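Local coordinates for protein phospholyase (Arthrobacter aurescens, PDB 5G4I) that is a pyridoxal-5'-phosphate-dependent phospholyase of the class-III aminotransferase family, a lyase related in sequence and fold to transaminases, at residues R22-I27 / S31-R36; N71-D76 / L326-Q331. All blocks are in the same frame, centred on the assembly; numbering follows the deposited sequence.

Contact 1 (22-27 with 31-36) and contact 2 (71-76 with 326-331) share no helix or strand and do not meet; their centres are 32 Å apart and their nearest atoms about 19 Å. Contact 1 is a surface contact close in sequence, joining helix 19-24 to the loop before strand 41-45. Contact 2 is partly buried and brings together helices 72-82 and 316-331, distant along the chain. The chemistry follows: ordered water and a guanidinium link carbonyls in contact 1, whereas contact 2 has no hydrogen bond between its segments and rests on an amide over an aromatic face. Both border the second subunit.

Contact 1 of 2, residues R22-I27 / S31-R36; sequences RRYATI and SPLFYR
R23 reaches from the helix 19-24 side to the loop 31-36 and lays its guanidinium against L33. Its CG stands anti to the backbone N (chi1 178°) and the chain is extended as far as NE, which carries the flat group out to the loop. CD2 of L33 sits over the centre of one guanidinium face, 3.5 Å from CZ of R23; CD1 of I27, from R23's own segment, covers the opposite face, leaving the group sandwiched between two methyls. L33 has its CG anti to the carbonyl carbon (chi1 -71°), which brings CD2 over that face. At the edge, NH2 of R23 gives a weak hydrogen bond to O of S31 at 3.3 Å. One water accepts from NE of R23 at 2.8 Å and donates to O of S31; a second gives a proton to O of P32 at 2.7 Å, hydrogen-bonds OG of S31 and weakly accepts from NH2 of R23. A third links O of I27 to N of S31. CD1 of L33 also lies 4.1 Å from OH of Y24. NH1 of R23 donates to the carbonyl O of T89 of the second subunit, a residue that also packs on L33. A buried arginine thus has apolar cover on both faces, with carbonyl and water oxygens meeting its N-H groups, consistent with its positive charge being stabilised by them, so that R23 links the helix, the loop and the second subunit.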
loop_
_atom_site.group_PDB
_atom_site.type_symbol
_atom_site.label_atom_id
_atom_site.label_comp_id
_atom_site.label_asym_id
_atom_site.label_seq_id
_atom_site.Cartn_x
_atom_site.Cartn_y
_atom_site.Cartn_z
ATOM N N ARG A 22 17.188 -18.861 -7.537
ATOM C CA ARG A 22 16.359 -18.060 -8.462
ATOM C C ARG A 22 15.747 -16.824 -7.709
ATOM O O ARG A 22 15.712 -15.702 -8.259
ATOM C CB ARG A 22 15.290 -18.830 -9.138
ATOM C CG ARG A 22 15.851 -19.885 -10.159
ATOM C CD ARG A 22 14.827 -20.881 -10.622
ATOM N NE ARG A 22 13.606 -20.246 -11.161
ATOM C CZ ARG A 22 12.368 -20.775 -11.115
ATOM N NH1 ARG A 22 12.104 -22.012 -10.596
ATOM N NH2 ARG A 22 11.360 -20.062 -11.607
ATOM N N ARG A 23 15.350 -17.049 -6.469
ATOM C CA ARG A 23 14.920 -15.937 -5.582
ATOM C C ARG A 23 15.967 -14.920 -5.322
ATOM O O ARG A 23 15.783 -13.671 -5.434
ATOM C CB ARG A 23 14.368 -16.539 -4.272
ATOM C CG ARG A 23 13.926 -15.474 -3.254
ATOM C CD ARG A 23 13.621 -16.117 -1.963
ATOM N NE ARG A 23 13.387 -15.167 -0.842
ATOM C CZ ARG A 23 12.206 -14.986 -0.161
ATOM N NH1 ARG A 23 11.101 -15.623 -0.543
ATOM N NH2 ARG A 23 12.217 -14.134 0.912
ATOM N N TYR A 24 17.159 -15.369 -4.945
ATOM C CA TYR A 24 18.229 -14.446 -4.603
ATOM C C TYR A 24 18.682 -13.601 -5.808
ATOM O O TYR A 24 19.134 -12.464 -5.624
ATOM C CB TYR A 24 19.423 -15.223 -3.985
ATOM C CG TYR A 24 19.271 -15.737 -2.594
ATOM C CD1 TYR A 24 18.136 -15.502 -1.797
ATOM C CD2 TYR A 24 20.264 -16.560 -2.029
ATOM C CE1 TYR A 24 18.003 -16.007 -0.489
ATOM C CE2 TYR A 24 20.106 -17.074 -0.740
ATOM C CZ TYR A 24 19.016 -16.749 0.043
ATOM O OH TYR A 24 18.859 -17.272 1.361
ATOM N N ALA A 25 18.523 -14.127 -7.038
ATOM C CA ALA A 25 18.867 -13.439 -8.258
ATOM C C ALA A 25 17.832 -12.411 -8.726
ATOM O O ALA A 25 18.043 -11.713 -9.732
ATOM C CB ALA A 25 19.114 -14.449 -9.401
ATOM N N THR A 26 16.670 -12.325 -8.023
ATOM C CA THR A 26 15.565 -11.455 -8.495
ATOM C C THR A 26 15.092 -10.498 -7.378
ATOM O O THR A 26 15.242 -9.239 -7.510
ATOM C CB THR A 26 14.362 -12.311 -9.013
ATOM O OG1 THR A 26 13.959 -13.326 -8.062
ATOM C CG2 THR A 26 14.638 -12.976 -10.391
ATOM N N ILE A 27 14.591 -11.044 -6.291
ATOM C CA ILE A 27 14.191 -10.198 -5.139
ATOM C C ILE A 27 15.278 -10.091 -4.051
ATOM O O ILE A 27 15.154 -9.325 -3.084
ATOM C CB ILE A 27 12.865 -10.640 -4.521
ATOM C CG1 ILE A 27 12.938 -12.020 -3.968
ATOM C CG2 ILE A 27 11.730 -10.477 -5.531
ATOM C CD1 ILE A 27 11.695 -12.407 -3.079
ATOM N N SER A 31 15.716 -10.110 1.741
ATOM C CA SER A 31 14.272 -10.246 2.080
ATOM C C SER A 31 14.101 -11.490 2.970
ATOM O O SER A 31 14.625 -12.594 2.623
ATOM C CB SER A 31 13.459 -10.320 0.822
ATOM O OG SER A 31 12.050 -10.295 1.109
ATOM N N PRO A 32 13.524 -11.359 4.157
ATOM C CA PRO A 32 13.721 -12.414 5.166
ATOM C C PRO A 32 13.069 -13.789 4.848
ATOM O O PRO A 32 11.965 -13.848 4.213
ATOM C CB PRO A 32 13.092 -11.784 6.462
ATOM C CG PRO A 32 12.144 -10.706 5.910
ATOM C CD PRO A 32 12.855 -10.159 4.725
ATOM N N LEU A 33 13.701 -14.866 5.336
ATOM C CA LEU A 33 13.168 -16.216 5.310
ATOM C C LEU A 33 13.264 -16.856 6.681
ATOM O O LEU A 33 14.291 -16.699 7.402
ATOM C CB LEU A 33 13.965 -17.135 4.336
ATOM C CG LEU A 33 13.767 -16.846 2.844
ATOM C CD1 LEU A 33 14.828 -17.515 1.954
ATOM C CD2 LEU A 33 12.363 -17.366 2.434
ATOM N N PHE A 34 12.221 -17.585 7.121
ATOM C CA PHE A 34 12.298 -18.339 8.358
ATOM C C PHE A 34 13.125 -19.603 8.267
ATOM O O PHE A 34 13.243 -20.204 7.190
ATOM C CB PHE A 34 10.857 -18.776 8.853
ATOM C CG PHE A 34 9.921 -17.641 9.285
ATOM C CD1 PHE A 34 10.347 -16.460 9.860
ATOM C CD2 PHE A 34 8.581 -17.783 9.011
ATOM C CE1 PHE A 34 9.410 -15.424 10.217
ATOM C CE2 PHE A 34 7.643 -16.794 9.475
ATOM C CZ PHE A 34 8.054 -15.619 10.021
ATOM N N TYR A 35 13.718 -19.960 9.418
ATOM C CA TYR A 35 14.421 -21.284 9.672
ATOM C C TYR A 35 15.832 -21.395 9.075
ATOM O O TYR A 35 16.217 -20.662 8.158
ATOM C CB TYR A 35 13.600 -22.488 9.233
ATOM C CG TYR A 35 12.213 -22.620 9.911
ATOM C CD1 TYR A 35 12.113 -22.907 11.290
ATOM C CD2 TYR A 35 11.049 -22.426 9.213
ATOM C CE1 TYR A 35 10.846 -23.009 11.935
ATOM C CE2 TYR A 35 9.801 -22.492 9.827
ATOM C CZ TYR A 35 9.710 -22.800 11.184
ATOM O OH TYR A 35 8.463 -22.882 11.843
ATOM N N ARG A 36 16.614 -22.294 9.667
ATOM C CA ARG A 36 17.977 -22.511 9.110
ATOM C C ARG A 36 17.942 -22.959 7.672
ATOM O O ARG A 36 18.788 -22.470 6.865
ATOM C CB ARG A 36 18.724 -23.577 10.006
HETATM O O HOH W 1 10.552 -11.999 2.756
HETATM O O HOH W 2 15.578 -13.632 0.118
HETATM O O HOH W 3 16.701 -8.882 -0.756
#

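Contact 2 of 2, residues N71-D76 / L326-Q331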
loop_
_atom_site.group_PDB
_atom_site.type_symbol
_atom_site.label_atom_id
_atom_site.label_comp_id
_atom_site.label_asym_id
_atom_site.label_seq_id
_atom_site.Cartn_x
_atom_site.Cartn_y
_atom_site.Cartn_z
ATOM N N ASN A 71 -9.639 -20.908 2.204
ATOM C CA ASN A 71 -11.021 -20.811 2.573
ATOM C C ASN A 71 -11.877 -20.622 1.305
ATOM O O ASN A 71 -11.702 -19.634 0.522
ATOM C CB ASN A 71 -11.261 -19.622 3.560
ATOM C CG ASN A 71 -12.691 -19.503 3.999
ATOM O OD1 ASN A 71 -13.606 -19.227 3.151
ATOM N ND2 ASN A 71 -12.937 -19.694 5.323
ATOM N N PRO A 72 -12.848 -21.535 1.079
ATOM C CA PRO A 72 -13.566 -21.452 -0.193
ATOM C C PRO A 72 -14.615 -20.392 -0.308
ATOM O O PRO A 72 -14.915 -19.939 -1.452
ATOM C CB PRO A 72 -14.146 -22.885 -0.376
ATOM C CG PRO A 72 -14.250 -23.423 1.029
ATOM C CD PRO A 72 -13.096 -22.801 1.812
ATOM N N ALA A 73 -15.206 -19.974 0.793
ATOM C CA ALA A 73 -16.126 -18.833 0.725
ATOM C C ALA A 73 -15.430 -17.544 0.325
ATOM O O ALA A 73 -15.988 -16.697 -0.461
ATOM C CB ALA A 73 -16.778 -18.606 2.062
ATOM N N VAL A 74 -14.210 -17.314 0.841
ATOM C CA VAL A 74 -13.466 -16.137 0.401
ATOM C C VAL A 74 -13.046 -16.205 -1.078
ATOM O O VAL A 74 -13.217 -15.275 -1.844
ATOM C CB VAL A 74 -12.197 -15.876 1.319
ATOM C CG1 VAL A 74 -11.414 -14.667 0.833
ATOM C CG2 VAL A 74 -12.619 -15.656 2.767
ATOM N N ALA A 75 -12.584 -17.377 -1.501
ATOM C CA ALA A 75 -12.171 -17.556 -2.880
ATOM C C ALA A 75 -13.355 -17.331 -3.855
ATOM O O ALA A 75 -13.208 -16.637 -4.873
ATOM C CB ALA A 75 -11.624 -18.962 -3.100
ATOM N N ASP A 76 -14.526 -17.910 -3.524
ATOM C CA ASP A 76 -15.722 -17.770 -4.367
ATOM C C ASP A 76 -16.164 -16.309 -4.451
ATOM O O ASP A 76 -16.560 -15.776 -5.534
ATOM C CB ASP A 76 -16.863 -18.655 -3.825
ATOM C CG ASP A 76 -16.607 -20.098 -4.067
ATOM O OD1 ASP A 76 -15.736 -20.534 -4.845
ATOM O OD2 ASP A 76 -17.320 -20.891 -3.462
ATOM N N LEU A 326 -15.556 -11.190 7.279
ATOM C CA LEU A 326 -16.436 -10.886 8.384
ATOM C C LEU A 326 -17.635 -11.819 8.463
ATOM O O LEU A 326 -17.997 -12.292 9.556
ATOM C CB LEU A 326 -16.933 -9.427 8.300
ATOM C CG LEU A 326 -15.970 -8.272 8.630
ATOM C CD1 LEU A 326 -16.613 -6.890 8.311
ATOM C CD2 LEU A 326 -15.464 -8.364 10.055
ATOM N N ARG A 327 -18.213 -12.156 7.298
ATOM C CA ARG A 327 -19.380 -13.059 7.285
ATOM C C ARG A 327 -18.984 -14.449 7.860
ATOM O O ARG A 327 -19.725 -15.075 8.631
ATOM C CB ARG A 327 -20.019 -13.182 5.905
ATOM C CG ARG A 327 -21.122 -14.240 5.954
ATOM N N TYR A 328 -17.830 -15.003 7.423
ATOM C CA TYR A 328 -17.387 -16.287 7.887
ATOM C C TYR A 328 -17.072 -16.330 9.336
ATOM O O TYR A 328 -17.528 -17.228 10.112
ATOM C CB TYR A 328 -16.188 -16.831 7.038
ATOM C CG TYR A 328 -15.842 -18.251 7.298
ATOM C CD1 TYR A 328 -14.958 -18.636 8.336
ATOM C CD2 TYR A 328 -16.364 -19.257 6.450
ATOM C CE1 TYR A 328 -14.697 -19.975 8.567
ATOM C CE2 TYR A 328 -16.088 -20.595 6.707
ATOM C CZ TYR A 328 -15.256 -20.912 7.745
ATOM O OH TYR A 328 -14.918 -22.276 8.034
ATOM N N MET A 329 -16.360 -15.288 9.828
ATOM C CA MET A 329 -16.066 -15.283 11.270
ATOM C C MET A 329 -17.351 -15.173 12.138
ATOM O O MET A 329 -17.405 -15.762 13.236
ATOM C CB MET A 329 -14.901 -14.225 11.684
ATOM C CG MET A 329 -15.341 -12.853 11.686
ATOM S SD MET A 329 -13.902 -11.863 12.434
ATOM C CE MET A 329 -14.132 -12.153 14.166
ATOM N N ASP A 330 -18.348 -14.388 11.637
ATOM C CA ASP A 330 -19.635 -14.268 12.341
ATOM C C ASP A 330 -20.331 -15.659 12.324
ATOM O O ASP A 330 -20.825 -16.120 13.397
ATOM C CB ASP A 330 -20.494 -13.160 11.707
ATOM C CG ASP A 330 -20.021 -11.701 12.040
ATOM O OD1 ASP A 330 -19.149 -11.468 12.849
ATOM O OD2 ASP A 330 -20.629 -10.799 11.336
ATOM N N GLN A 331 -20.524 -16.246 11.129
ATOM C CA GLN A 331 -21.304 -17.520 11.004
ATOM C C GLN A 331 -20.731 -18.630 11.806
ATOM O O GLN A 331 -21.481 -19.449 12.409
ATOM C CB GLN A 331 -21.292 -17.938 9.528
ATOM C CG GLN A 331 -22.239 -17.094 8.665
ATOM C CD GLN A 331 -22.183 -17.484 7.168
ATOM O OE1 GLN A 331 -23.024 -17.042 6.386
ATOM N NE2 GLN A 331 -21.171 -18.294 6.765
#
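An amide-on-aromatic contact, N71 with Y328, joins the N-cap of helix 72-82 to the last turns of helix 316-331, in a partly buried place away from the cofactor. ND2 of N71 hangs above the middle of the Y328 ring, 3.4 Å from its plane and 3.6 Å from both CE2 and CZ of Y328. The amide stands almost upright on the ring; the two planes are 86° apart, and it is the nitrogen end that meets the pi face. Y328 has CG anti to its own backbone N (chi1 -169°), a setting that swings the ring across to the neighbouring helix. A73 adds a lesser apolar touch: its CB comes within 4.5 Å of CD2 of Y328.

The other end of the N71 amide is also held. OD1 accepts from the backbone N of V74 at 3.1 Å, with the donor tilted 27° from the carbonyl plane. ND2 in turn donates to the carbonyl O of V67, a residue that also packs on Y328. These two hydrogen bonds fix how the amide is turned and keep its nitrogen over the ring. A serine in place of Y328 would probably leave ND2 of N71 without its aromatic partner and open a gap beside A73. Nearby, V74 rests on A324 and V325 of helix 316-331, while L326 meets Y99 and A102 of helix 94-104, which brings a third helix to the group.

The N71 side chain bonded to V74 N is a classic asparagine N-cap, here combined with an amide-pi contact at a helix-helix junction in this member of the class-III aminotransferase family, a fold-type I PLP enzyme.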